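Local coordinates for Alpha/beta hydrolase fold protein (Chitinophaga pinensis, PDB 4PW0) that probably acts as a serine hydrolase of the alpha/beta hydrolase fold, on a substrate not yet identified, at residues 58-63 with 270-275; 115-120 with 208-213; 163-168 with 234-239; 226-231 with 240-245. One frame throughout, in Å; residues are numbered along the deposited sequence. Where two conformers were deposited one is given.

Interaction 1 (58-63 with 270-275)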
loop_
_atom_site.group_PDB
_atom_site.type_symbol
_atom_site.label_atom_id
_atom_site.label_comp_id
_atom_site.label_asym_id
_atom_site.label_seq_id
_atom_site.Cartn_x
_atom_site.Cartn_y
_atom_site.Cartn_z
ATOM N N ASN A 58 18.628 2.513 -8.471
ATOM C CA ASN A 58 19.430 3.430 -7.665
ATOM C C ASN A 58 18.827 3.626 -6.271
ATOM O O ASN A 58 19.538 3.628 -5.248
ATOM C CB ASN A 58 19.640 4.770 -8.365
ATOM C CG ASN A 58 20.589 4.673 -9.548
ATOM O OD1 ASN A 58 21.455 3.800 -9.561
ATOM N ND2 ASN A 58 20.434 5.521 -10.536
ATOM N N GLY A 59 17.509 3.822 -6.214
ATOM C CA GLY A 59 16.886 4.044 -4.942
ATOM C C GLY A 59 17.020 2.895 -3.948
ATOM O O GLY A 59 17.307 3.084 -2.753
ATOM N N LEU A 60 16.814 1.666 -4.429
ATOM C CA LEU A 60 16.906 0.533 -3.558
ATOM C C LEU A 60 18.361 0.149 -3.236
ATOM O O LEU A 60 18.599 -0.403 -2.168
ATOM C CB LEU A 60 16.143 -0.669 -4.135
ATOM C CG LEU A 60 14.615 -0.475 -4.048
ATOM C CD1 LEU A 60 13.948 -1.633 -4.795
ATOM C CD2 LEU A 60 14.145 -0.369 -2.617
ATOM N N SER A 61 19.297 0.464 -4.117
ATOM C CA SER A 61 20.705 0.128 -3.867
ATOM C C SER A 61 21.394 1.107 -2.918
ATOM O O SER A 61 22.539 0.860 -2.527
ATOM C CB SER A 61 21.497 0.005 -5.164
ATOM O OG SER A 61 21.577 1.173 -5.905
ATOM N N LYS A 62 20.715 2.181 -2.510
ATOM C CA LYS A 62 21.249 3.019 -1.446
ATOM C C LYS A 62 21.387 2.276 -0.115
ATOM O O LYS A 62 22.267 2.577 0.707
ATOM C CB LYS A 62 20.391 4.274 -1.249
ATOM C CG LYS A 62 20.404 5.209 -2.425
ATOM C CD LYS A 62 21.825 5.661 -2.763
ATOM C CE LYS A 62 21.853 6.694 -3.871
ATOM N NZ LYS A 62 21.543 6.057 -5.186
ATOM N N GLY A 63 20.521 1.318 0.108
ATOM C CA GLY A 63 20.444 0.642 1.365
ATOM C C GLY A 63 20.794 -0.824 1.399
ATOM O O GLY A 63 20.688 -1.439 2.451
ATOM N N GLU A 270 9.267 6.633 -7.298
ATOM C CA GLU A 270 9.674 7.101 -5.986
ATOM C C GLU A 270 8.757 6.605 -4.847
ATOM O O GLU A 270 9.212 6.272 -3.740
ATOM C CB GLU A 270 9.814 8.614 -5.980
ATOM C CG GLU A 270 10.972 9.051 -6.857
ATOM C CD GLU A 270 11.416 10.467 -6.628
ATOM O OE1 GLU A 270 10.560 11.349 -6.433
ATOM O OE2 GLU A 270 12.642 10.675 -6.666
ATOM N N LEU A 271 7.461 6.480 -5.162
ATOM C CA LEU A 271 6.523 5.876 -4.224
ATOM C C LEU A 271 6.950 4.403 -3.973
ATOM O O LEU A 271 7.004 3.927 -2.838
ATOM C CB LEU A 271 5.125 5.932 -4.797
ATOM C CG LEU A 271 4.002 5.238 -4.054
ATOM C CD1 LEU A 271 3.830 5.760 -2.647
ATOM C CD2 LEU A 271 2.690 5.345 -4.851
ATOM N N PHE A 272 7.216 3.704 -5.074
ATOM C CA PHE A 272 7.640 2.299 -4.957
ATOM C C PHE A 272 8.894 2.151 -4.101
ATOM O O PHE A 272 8.962 1.283 -3.242
ATOM C CB PHE A 272 7.854 1.696 -6.344
ATOM C CG PHE A 272 8.345 0.283 -6.297
ATOM C CD1 PHE A 272 7.477 -0.746 -6.023
ATOM C CD2 PHE A 272 9.685 -0.014 -6.480
ATOM C CE1 PHE A 272 7.915 -2.051 -5.958
ATOM C CE2 PHE A 272 10.129 -1.326 -6.393
ATOM C CZ PHE A 272 9.258 -2.352 -6.137
ATOM N N VAL A 273 9.907 2.977 -4.388
ATOM C CA VAL A 273 11.146 2.904 -3.590
ATOM C C VAL A 273 10.868 3.176 -2.124
ATOM O O VAL A 273 11.350 2.463 -1.241
ATOM C CB VAL A 273 12.206 3.859 -4.144
ATOM C CG1 VAL A 273 13.362 3.991 -3.170
ATOM C CG2 VAL A 273 12.688 3.389 -5.500
ATOM N N SER A 274 10.068 4.215 -1.838
ATOM C CA SER A 274 9.767 4.545 -0.447
ATOM C C SER A 274 9.108 3.390 0.302
ATOM O O SER A 274 9.492 3.009 1.424
ATOM C CB SER A 274 8.894 5.763 -0.382
ATOM O OG SER A 274 8.560 6.051 0.972
ATOM N N GLN A 275 8.144 2.789 -0.372
ATOM C CA GLN A 275 7.430 1.664 0.248
ATOM C C GLN A 275 8.300 0.435 0.420
ATOM O O GLN A 275 8.256 -0.226 1.493
ATOM C CB GLN A 275 6.193 1.326 -0.569
ATOM C CG GLN A 275 5.157 2.397 -0.528
ATOM C CD GLN A 275 3.860 1.953 -1.152
ATOM O OE1 GLN A 275 3.833 1.107 -2.012
ATOM N NE2 GLN A 275 2.759 2.614 -0.708
#
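Gly59 lies against Val273 where helix 54-61 meets the C-terminal helix 269-282. Their CA atoms are 6.0 Å apart. Val273 fills the approach with CG1, which is anti to its backbone N (chi1 169°). CG1 sits 3.9 Å from both CA and C of Gly59. A CB on Gly59 would point straight at this methyl and run into it, so the missing side chain is what admits the valine. Leu60 follows and spreads its two methyls over different partners. CD1 reaches Phe272 CE2 at 4.2 Å, coming obliquely to the ring; the two side chains cross at about a right angle. CD2 is 4.2 Å from Val273 O. Leu60 also packs on Leu66, and Phe272 on Ile131 and Val133, so this part of the contact continues onto the central sheet. The two helices cover the same side of the sheet, as the first and last helices of alpha/beta hydrolases do. Tyr278 of the second subunit packs on helix 269-282. The chemistry across the contact is apolar, which implies that fit of shape, not directed bonds, sets the spacing.

Interaction 2 (115-120 with 208-213)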
loop_
_atom_site.group_PDB
_atom_site.type_symbol
_atom_site.label_atom_id
_atom_site.label_comp_id
_atom_site.label_asym_id
_atom_site.label_seq_id
_atom_site.Cartn_x
_atom_site.Cartn_y
_atom_site.Cartn_z
ATOM N N ILE A 115 8.506 -16.265 -11.008
ATOM C CA ILE A 115 9.731 -16.965 -10.584
ATOM C C ILE A 115 9.935 -16.827 -9.081
ATOM O O ILE A 115 10.275 -17.819 -8.398
ATOM C CB ILE A 115 10.951 -16.459 -11.383
ATOM C CG1 ILE A 115 10.852 -16.906 -12.849
ATOM C CG2 ILE A 115 12.269 -16.989 -10.785
ATOM C CD1 ILE A 115 11.802 -16.190 -13.802
ATOM N N VAL A 116 9.700 -15.648 -8.500
ATOM C CA VAL A 116 9.978 -15.524 -7.053
ATOM C C VAL A 116 8.980 -16.336 -6.241
ATOM O O VAL A 116 9.337 -16.817 -5.182
ATOM C CB VAL A 116 10.028 -14.067 -6.567
ATOM C CG1 VAL A 116 11.159 -13.322 -7.285
ATOM C CG2 VAL A 116 8.704 -13.310 -6.724
ATOM N N GLN A 117 7.740 -16.472 -6.712
ATOM C CA GLN A 117 6.764 -17.339 -6.016
ATOM C C GLN A 117 7.241 -18.804 -6.043
ATOM O O GLN A 117 7.240 -19.481 -5.028
ATOM C CB GLN A 117 5.410 -17.271 -6.660
ATOM C CG GLN A 117 4.680 -15.945 -6.520
ATOM C CD GLN A 117 3.410 -15.951 -7.339
ATOM O OE1 GLN A 117 2.480 -16.711 -7.048
ATOM N NE2 GLN A 117 3.345 -15.086 -8.332
ATOM N N TYR A 118 7.631 -19.276 -7.223
ATOM C CA TYR A 118 8.074 -20.647 -7.369
ATOM C C TYR A 118 9.341 -20.880 -6.536
ATOM O O TYR A 118 9.490 -21.923 -5.871
ATOM C CB TYR A 118 8.259 -21.013 -8.846
ATOM C CG TYR A 118 8.353 -22.508 -9.039
ATOM C CD1 TYR A 118 7.224 -23.287 -8.944
ATOM C CD2 TYR A 118 9.547 -23.136 -9.239
ATOM C CE1 TYR A 118 7.276 -24.666 -9.047
ATOM C CE2 TYR A 118 9.618 -24.539 -9.341
ATOM C CZ TYR A 118 8.491 -25.281 -9.264
ATOM O OH TYR A 118 8.564 -26.665 -9.370
HETATM N N MSE A 119 10.264 -19.930 -6.545
HETATM C CA MSE A 119 11.508 -20.042 -5.774
HETATM C C MSE A 119 11.238 -20.129 -4.300
HETATM O O MSE A 119 11.898 -20.892 -3.571
HETATM C CB MSE A 119 12.447 -18.854 -6.054
HETATM C CG MSE A 119 13.881 -19.136 -5.608
HETATM SE SE MSE A 119 15.089 -17.673 -6.005
HETATM C CE MSE A 119 15.216 -18.026 -7.892
ATOM N N ALA A 120 10.283 -19.347 -3.817
ATOM C CA ALA A 120 9.943 -19.397 -2.412
ATOM C C ALA A 120 9.348 -20.753 -2.031
ATOM O O ALA A 120 9.503 -21.203 -0.863
ATOM C CB ALA A 120 8.945 -18.277 -2.083
ATOM N N THR A 208 2.194 -18.034 -20.610
ATOM C CA THR A 208 0.883 -18.611 -20.920
ATOM C C THR A 208 0.625 -19.849 -20.066
ATOM O O THR A 208 -0.475 -20.013 -19.500
ATOM C CB THR A 208 0.805 -18.942 -22.439
ATOM O OG1 THR A 208 1.073 -17.751 -23.214
ATOM C CG2 THR A 208 -0.593 -19.445 -22.800
ATOM N N ASN A 209 1.620 -20.712 -19.980
ATOM C CA ASN A 209 1.461 -21.923 -19.191
ATOM C C ASN A 209 1.399 -21.749 -17.689
ATOM O O ASN A 209 0.771 -22.560 -17.003
ATOM C CB ASN A 209 2.479 -22.991 -19.595
ATOM C CG ASN A 209 2.072 -23.705 -20.860
ATOM O OD1 ASN A 209 0.898 -23.859 -21.174
ATOM N ND2 ASN A 209 3.035 -24.107 -21.607
ATOM N N TRP A 210 1.978 -20.673 -17.165
ATOM C CA TRP A 210 1.768 -20.334 -15.756
ATOM C C TRP A 210 0.269 -20.215 -15.499
ATOM O O TRP A 210 -0.197 -20.624 -14.435
ATOM C CB TRP A 210 2.498 -19.025 -15.423
ATOM C CG TRP A 210 2.412 -18.572 -14.004
ATOM C CD1 TRP A 210 1.605 -17.597 -13.508
ATOM C CD2 TRP A 210 3.191 -19.034 -12.901
ATOM N NE1 TRP A 210 1.836 -17.428 -12.169
ATOM C CE2 TRP A 210 2.825 -18.271 -11.778
ATOM C CE3 TRP A 210 4.171 -20.009 -12.747
ATOM C CZ2 TRP A 210 3.427 -18.431 -10.538
ATOM C CZ3 TRP A 210 4.765 -20.163 -11.506
ATOM C CH2 TRP A 210 4.400 -19.365 -10.426
ATOM N N GLY A 211 -0.469 -19.651 -16.459
ATOM C CA GLY A 211 -1.917 -19.542 -16.328
ATOM C C GLY A 211 -2.681 -20.800 -16.691
ATOM O O GLY A 211 -3.685 -21.147 -16.057
ATOM N N LYS A 212 -2.235 -21.499 -17.729
ATOM C CA LYS A 212 -3.007 -22.656 -18.195
ATOM C C LYS A 212 -2.892 -23.874 -17.325
ATOM O O LYS A 212 -3.860 -24.661 -17.242
ATOM C CB LYS A 212 -2.581 -23.035 -19.599
ATOM C CG LYS A 212 -3.008 -22.014 -20.644
ATOM C CD LYS A 212 -2.644 -22.460 -22.057
ATOM C CE LYS A 212 -3.536 -23.621 -22.518
ATOM N NZ LYS A 212 -3.066 -24.126 -23.848
ATOM N N LYS A 213 -1.737 -24.090 -16.735
ATOM C CA LYS A 213 -1.498 -25.297 -15.971
ATOM C C LYS A 213 -2.136 -25.199 -14.592
ATOM O O LYS A 213 -2.150 -24.144 -13.994
ATOM C CB LYS A 213 -0.017 -25.642 -15.857
ATOM C CG LYS A 213 0.676 -25.913 -17.205
ATOM C CD LYS A 213 0.294 -27.216 -17.848
ATOM C CE LYS A 213 1.091 -27.488 -19.129
ATOM N NZ LYS A 213 2.542 -27.453 -18.831
#
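Trp210 points the six-membered end of its indole at Gln117 and Tyr118. The closer part is at Gln117. CZ2 of Trp210 comes 4.0 Å from Gln117 OE1, and equally near to NE2. The ring meets the amide with its edge, and the two planes stand 87° apart. CG of Trp210 is anti to the backbone N (chi1 -178°), which carries the indole well out from its helix. Polar bonds fix both groups: Gln117 NE2 donates to Gly113 O and Ala136 O, and Trp210 NE1 also donates to Ala136 O. Phe114 stacks on the indole. The looser part is at Tyr118, where CB is 4.5 Å from Trp210 CZ3, also near the ring plane. Tyr118 is partly exposed. Helix 111-122 follows a probable nucleophile elbow. Helix 197-212 ends the run of helices between strands 127-133 and 226-231, where alpha/beta hydrolases commonly insert a cap; the contact is consistent with a cap helix packed on a core helix.

Interaction 3 (163-168 with 234-239)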
loop_
_atom_site.group_PDB
_atom_site.type_symbol
_atom_site.label_atom_id
_atom_site.label_comp_id
_atom_site.label_asym_id
_atom_site.label_seq_id
_atom_site.Cartn_x
_atom_site.Cartn_y
_atom_site.Cartn_z
ATOM N N LEU A 163 3.545 1.899 -24.147
ATOM C CA LEU A 163 2.422 2.495 -23.428
ATOM C C LEU A 163 1.270 1.507 -23.357
ATOM O O LEU A 163 0.584 1.413 -22.306
ATOM C CB LEU A 163 1.980 3.798 -24.050
ATOM C CG LEU A 163 3.035 4.931 -24.020
ATOM C CD1 LEU A 163 2.465 6.176 -24.659
ATOM C CD2 LEU A 163 3.488 5.258 -22.622
ATOM N N PHE A 164 1.068 0.731 -24.411
ATOM C CA PHE A 164 -0.012 -0.279 -24.430
ATOM C C PHE A 164 0.191 -1.334 -23.356
ATOM O O PHE A 164 -0.770 -1.743 -22.678
ATOM C CB PHE A 164 -0.144 -0.909 -25.834
ATOM C CG PHE A 164 -1.123 -2.056 -25.907
ATOM C CD1 PHE A 164 -2.461 -1.782 -26.015
ATOM C CD2 PHE A 164 -0.725 -3.346 -25.857
ATOM C CE1 PHE A 164 -3.370 -2.831 -26.031
ATOM C CE2 PHE A 164 -1.634 -4.404 -25.913
ATOM C CZ PHE A 164 -2.948 -4.121 -25.987
ATOM N N ILE A 165 1.410 -1.847 -23.244
ATOM C CA ILE A 165 1.696 -2.882 -22.299
ATOM C C ILE A 165 1.725 -2.381 -20.873
ATOM O O ILE A 165 1.365 -3.149 -19.968
ATOM C CB ILE A 165 3.018 -3.605 -22.663
ATOM C CG1 ILE A 165 2.823 -4.406 -23.955
ATOM C CG2 ILE A 165 3.534 -4.478 -21.540
ATOM C CD1 ILE A 165 1.921 -5.637 -23.897
ATOM N N PHE A 166 2.264 -1.199 -20.636
ATOM C CA PHE A 166 2.623 -0.793 -19.280
ATOM C C PHE A 166 1.782 0.294 -18.636
ATOM O O PHE A 166 1.833 0.492 -17.412
ATOM C CB PHE A 166 4.105 -0.412 -19.164
ATOM C CG PHE A 166 5.042 -1.572 -19.349
ATOM C CD1 PHE A 166 5.116 -2.598 -18.438
ATOM C CD2 PHE A 166 5.906 -1.619 -20.445
ATOM C CE1 PHE A 166 6.005 -3.623 -18.591
ATOM C CE2 PHE A 166 6.764 -2.650 -20.613
ATOM C CZ PHE A 166 6.837 -3.678 -19.679
ATOM N N PHE A 167 1.018 1.049 -19.428
ATOM C CA PHE A 167 0.366 2.270 -18.924
ATOM C C PHE A 167 -1.150 2.304 -19.181
ATOM O O PHE A 167 -1.632 1.560 -20.030
ATOM C CB PHE A 167 1.097 3.543 -19.445
ATOM C CG PHE A 167 2.474 3.654 -18.848
ATOM C CD1 PHE A 167 3.554 2.974 -19.407
ATOM C CD2 PHE A 167 2.637 4.320 -17.659
ATOM C CE1 PHE A 167 4.755 2.953 -18.749
ATOM C CE2 PHE A 167 3.862 4.300 -17.011
ATOM C CZ PHE A 167 4.901 3.612 -17.573
ATOM N N GLU A 168 -1.830 3.166 -18.437
ATOM C CA GLU A 168 -3.243 3.418 -18.635
ATOM C C GLU A 168 -3.455 4.366 -19.803
ATOM O O GLU A 168 -2.494 4.854 -20.415
ATOM C CB GLU A 168 -3.886 3.920 -17.336
ATOM C CG GLU A 168 -4.770 2.900 -16.632
ATOM C CD GLU A 168 -6.103 2.595 -17.311
ATOM O OE1 GLU A 168 -6.938 1.841 -16.735
ATOM O OE2 GLU A 168 -6.378 3.140 -18.421
ATOM N N ASP A 234 -4.185 -3.527 -14.512
ATOM C CA ASP A 234 -3.188 -4.310 -15.230
ATOM C C ASP A 234 -3.976 -5.284 -16.139
ATOM O O ASP A 234 -4.568 -6.251 -15.680
ATOM C CB ASP A 234 -2.270 -5.061 -14.270
ATOM C CG ASP A 234 -1.249 -5.910 -14.958
ATOM O OD1 ASP A 234 -1.428 -6.273 -16.125
ATOM O OD2 ASP A 234 -0.216 -6.249 -14.284
ATOM N N GLU A 235 -4.025 -4.951 -17.433
ATOM C CA GLU A 235 -4.724 -5.768 -18.439
ATOM C C GLU A 235 -4.147 -7.175 -18.617
ATOM O O GLU A 235 -4.863 -8.135 -18.950
ATOM C CB GLU A 235 -4.702 -5.050 -19.819
ATOM C CG GLU A 235 -5.454 -5.804 -20.910
ATOM C CD GLU A 235 -5.693 -5.079 -22.239
ATOM O OE1 GLU A 235 -5.004 -4.092 -22.596
ATOM O OE2 GLU A 235 -6.622 -5.556 -22.958
HETATM N N MSE A 236 -2.825 -7.296 -18.467
HETATM C CA MSE A 236 -2.143 -8.559 -18.675
HETATM C C MSE A 236 -2.442 -9.559 -17.566
HETATM O O MSE A 236 -2.609 -10.748 -17.826
HETATM C CB MSE A 236 -0.629 -8.259 -18.749
HETATM C CG MSE A 236 0.209 -9.506 -18.980
HETATM SE SE MSE A 236 2.122 -9.119 -18.895
HETATM C CE MSE A 236 2.216 -7.887 -20.384
HETATM N N MSE A 237 -2.428 -9.063 -16.316
HETATM C CA MSE A 237 -2.441 -9.926 -15.143
HETATM C C MSE A 237 -3.752 -9.887 -14.366
HETATM O O MSE A 237 -3.948 -10.779 -13.530
HETATM C CB MSE A 237 -1.345 -9.488 -14.183
HETATM C CG MSE A 237 0.066 -9.564 -14.750
HETATM SE SE MSE A 237 0.614 -11.426 -15.025
HETATM C CE MSE A 237 2.406 -11.071 -15.663
ATOM N N ASP A 238 -4.578 -8.860 -14.612
ATOM C CA ASP A 238 -5.839 -8.510 -13.885
ATOM C C ASP A 238 -5.444 -7.999 -12.477
ATOM O O ASP A 238 -4.948 -8.769 -11.650
ATOM C CB ASP A 238 -6.827 -9.695 -13.828
ATOM C CG ASP A 238 -8.187 -9.305 -13.267
ATOM O OD1 ASP A 238 -8.324 -8.255 -12.612
ATOM O OD2 ASP A 238 -9.159 -10.054 -13.559
ATOM N N THR A 239 -5.700 -6.738 -12.212
ATOM C CA THR A 239 -5.426 -6.179 -10.913
ATOM C C THR A 239 -6.015 -7.023 -9.790
ATOM O O THR A 239 -5.394 -7.148 -8.733
ATOM C CB THR A 239 -5.898 -4.744 -10.875
ATOM O OG1 THR A 239 -5.059 -3.988 -11.760
ATOM C CG2 THR A 239 -5.852 -4.144 -9.469
HETATM O O HOH W 1 -2.165 -4.099 -22.148
#
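Met236, a selenomethionine, is extended through its first two torsions (chi1 -179°) and then bends at chi3 (-62°), which turns CE onto Ile165. CE lies 3.8 Å from Ile165 CG2 and 4.2 Å from Ile165 CD1. The same CG2 sits over the centre of the neighbouring Phe166 ring, 3.6 Å above its plane, so this methyl is held between a ring and a methyl. In one of its two conformers Glu235 is extended and reaches Phe164. Its OE1 is then 4.0 Å from Phe164 CZ, with the ring and carboxylate planes 60° apart. In this conformer water 1 also joins the two sides. It donates to Phe164 O at 2.8 Å and to Glu235 OE1 at 2.9 Å, and lies over the rim of one face of the Phe164 ring. The other oxygen, OE2, forms a salt bridge with Arg152. Segment 234-239 is the loop after strand 226-231, where this fold usually places the acid of its triad. Asp234 probably fills that role with Ser110 and His262, whose ND1 is bonded to Asp234 OD2. An Asx motif shapes the loop: Asp234 OD1 accepts from Met237 N at 3.0 Å, from above the carboxylate plane, and weakly from Met236 N. Thr239 OG1 accepts from Asp234 N at 2.9 Å.

Interaction 4 (226-231 with 240-245)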
loop_
_atom_site.group_PDB
_atom_site.type_symbol
_atom_site.label_atom_id
_atom_site.label_comp_id
_atom_site.label_asym_id
_atom_site.label_seq_id
_atom_site.Cartn_x
_atom_site.Cartn_y
_atom_site.Cartn_z
ATOM N N VAL A 226 5.773 -10.705 2.315
ATOM C CA VAL A 226 5.646 -10.371 0.901
ATOM C C VAL A 226 5.091 -8.971 0.778
ATOM O O VAL A 226 4.172 -8.583 1.526
ATOM C CB VAL A 226 4.712 -11.362 0.155
ATOM C CG1 VAL A 226 4.675 -11.063 -1.345
ATOM C CG2 VAL A 226 5.178 -12.800 0.371
ATOM N N PHE A 227 5.581 -8.232 -0.219
ATOM C CA PHE A 227 5.017 -6.933 -0.557
ATOM C C PHE A 227 4.556 -7.023 -2.006
ATOM O O PHE A 227 5.386 -7.284 -2.909
ATOM C CB PHE A 227 6.091 -5.882 -0.397
ATOM C CG PHE A 227 5.685 -4.495 -0.785
ATOM C CD1 PHE A 227 4.379 -4.039 -0.573
ATOM C CD2 PHE A 227 6.603 -3.641 -1.346
ATOM C CE1 PHE A 227 4.021 -2.730 -0.873
ATOM C CE2 PHE A 227 6.258 -2.332 -1.639
ATOM C CZ PHE A 227 4.965 -1.892 -1.443
ATOM N N VAL A 228 3.252 -6.857 -2.233
ATOM C CA VAL A 228 2.646 -7.032 -3.563
ATOM C C VAL A 228 2.253 -5.626 -4.037
ATOM O O VAL A 228 1.509 -4.934 -3.347
ATOM C CB VAL A 228 1.397 -7.916 -3.501
ATOM C CG1 VAL A 228 0.778 -8.039 -4.870
ATOM C CG2 VAL A 228 1.684 -9.306 -2.925
ATOM N N VAL A 229 2.719 -5.258 -5.231
ATOM C CA VAL A 229 2.423 -3.945 -5.831
ATOM C C VAL A 229 1.747 -4.154 -7.192
ATOM O O VAL A 229 2.140 -5.011 -8.007
ATOM C CB VAL A 229 3.716 -3.136 -6.023
ATOM C CG1 VAL A 229 3.479 -1.844 -6.806
ATOM C CG2 VAL A 229 4.354 -2.842 -4.679
ATOM N N GLN A 230 0.719 -3.352 -7.444
ATOM C CA GLN A 230 -0.007 -3.416 -8.712
ATOM C C GLN A 230 -0.675 -2.072 -8.987
ATOM O O GLN A 230 -0.884 -1.283 -8.060
ATOM C CB GLN A 230 -1.001 -4.578 -8.620
ATOM C CG GLN A 230 -1.855 -4.884 -9.839
ATOM C CD GLN A 230 -1.034 -5.095 -11.086
ATOM O OE1 GLN A 230 -0.496 -4.121 -11.641
ATOM N NE2 GLN A 230 -0.946 -6.314 -11.575
ATOM N N GLY A 231 -0.976 -1.815 -10.259
ATOM C CA GLY A 231 -1.735 -0.642 -10.617
ATOM C C GLY A 231 -3.243 -0.903 -10.615
ATOM O O GLY A 231 -3.675 -2.037 -10.491
ATOM N N TYR A 240 -7.209 -7.595 -9.990
ATOM C CA TYR A 240 -7.814 -8.366 -8.909
ATOM C C TYR A 240 -6.989 -9.547 -8.489
ATOM O O TYR A 240 -7.025 -9.977 -7.329
ATOM C CB TYR A 240 -9.225 -8.816 -9.312
ATOM C CG TYR A 240 -9.987 -9.390 -8.149
ATOM C CD1 TYR A 240 -10.585 -8.592 -7.239
ATOM C CD2 TYR A 240 -10.015 -10.740 -7.970
ATOM C CE1 TYR A 240 -11.252 -9.119 -6.146
ATOM C CE2 TYR A 240 -10.659 -11.308 -6.869
ATOM C CZ TYR A 240 -11.289 -10.483 -5.978
ATOM O OH TYR A 240 -11.944 -10.989 -4.872
ATOM N N ASN A 241 -6.179 -10.065 -9.400
ATOM C CA ASN A 241 -5.281 -11.166 -9.034
ATOM C C ASN A 241 -4.192 -10.792 -8.020
ATOM O O ASN A 241 -3.633 -11.681 -7.355
ATOM C CB ASN A 241 -4.697 -11.842 -10.255
ATOM C CG ASN A 241 -5.726 -12.683 -10.954
ATOM O OD1 ASN A 241 -6.563 -13.337 -10.293
ATOM N ND2 ASN A 241 -5.665 -12.712 -12.268
ATOM N N SER A 242 -3.907 -9.496 -7.878
ATOM C CA SER A 242 -3.017 -9.050 -6.824
ATOM C C SER A 242 -3.746 -9.006 -5.483
ATOM O O SER A 242 -3.135 -9.297 -4.423
ATOM C CB SER A 242 -2.386 -7.710 -7.177
ATOM O OG SER A 242 -1.434 -7.877 -8.233
ATOM N N TYR A 243 -5.014 -8.633 -5.507
ATOM C CA TYR A 243 -5.856 -8.810 -4.323
ATOM C C TYR A 243 -5.945 -10.287 -3.940
ATOM O O TYR A 243 -5.854 -10.641 -2.759
ATOM C CB TYR A 243 -7.226 -8.165 -4.508
ATOM C CG TYR A 243 -8.114 -8.188 -3.278
ATOM C CD1 TYR A 243 -7.654 -7.774 -2.074
ATOM C CD2 TYR A 243 -9.396 -8.694 -3.334
ATOM C CE1 TYR A 243 -8.425 -7.790 -0.964
ATOM C CE2 TYR A 243 -10.176 -8.747 -2.204
ATOM C CZ TYR A 243 -9.659 -8.247 -1.021
ATOM O OH TYR A 243 -10.397 -8.212 0.119
ATOM N N GLU A 244 -6.054 -11.182 -4.927
ATOM C CA GLU A 244 -6.027 -12.616 -4.637
ATOM C C GLU A 244 -4.738 -13.060 -3.980
ATOM O O GLU A 244 -4.760 -13.836 -3.010
ATOM C CB GLU A 244 -6.241 -13.473 -5.900
ATOM C CG GLU A 244 -7.681 -13.504 -6.359
ATOM C CD GLU A 244 -8.567 -14.395 -5.493
ATOM O OE1 GLU A 244 -8.047 -14.987 -4.502
ATOM O OE2 GLU A 244 -9.767 -14.514 -5.813
ATOM N N LEU A 245 -3.596 -12.579 -4.468
ATOM C CA LEU A 245 -2.324 -12.864 -3.804
ATOM C C LEU A 245 -2.378 -12.429 -2.349
ATOM O O LEU A 245 -1.958 -13.168 -1.435
ATOM C CB LEU A 245 -1.110 -12.221 -4.518
ATOM C CG LEU A 245 -0.630 -12.892 -5.807
ATOM C CD1 LEU A 245 0.288 -11.970 -6.553
ATOM C CD2 LEU A 245 0.071 -14.219 -5.503
HETATM O O HOH W 2 1.359 -8.029 -8.468
HETATM O O HOH W 3 -2.342 -8.696 -10.690
#
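The flat amide of Gln230 passes beside Ser242, with NE2 3.7 Å from Ser242 OG. The bend at chi2 (54°) folds it back toward its own strand. There OE1 accepts from Gly231 N at 2.7 Å, in the carbonyl plane and on a lone pair. NE2 is used twice: it donates to OD2 of Asp234, the probable triad acid, and to water 3. Phe227 and Tyr243 each have two conformers. In one of them, the Phe227 ring, on the other side of the strand, carries Val229 CG2 on one face, offset toward the rim. On the helix, Tyr240 CZ lies in plane at the edge of the Tyr243 ring, again in one conformer. Strand 226-231 and helix 240-248 are the first two elements of a beta-alpha-beta unit that ends in strand 252-257. The short segments run nearly antiparallel, at 166°, with their axes 8.6 Å apart. Ser242 meets both Val228 and Gln230. Its CB packs on Val228 CG1 at 3.9 Å, and its OG touches Gln230 CB at 3.3 Å. Leu245 CD1 extends the packing on the same valine methyl. Two waters satisfy the buried hydroxyl: OG accepts from water 2, which also donates to Val229 O, and donates to water 3 at 2.7 Å. Replacing Gln230 by alanine would probably leave Asp234 OD2 and water 3 without this N-H donor and Gly231 N without its acceptor.

Interactions 2 and 4 are buried, while interactions 1 and 3 are only partly so. Interaction 1 is apolar packing of two helices on one side of the sheet. Interaction 4 joins the sheet to a helix on the other side, with waters in its polar half. The two meet through strand 226-231, where Phe272 lies on Val229 and Gln275 on Phe227. Interaction 2 sets an indole edge against an amide; Gln117 also touches Leu245 of interaction 4. Interaction 3, near the probable active site, combines methyl packing with a water bridge. It continues directly into interaction 4, since Thr239 probably bonds to Gly231 O. Interactions 1 and 4 also border the second subunit.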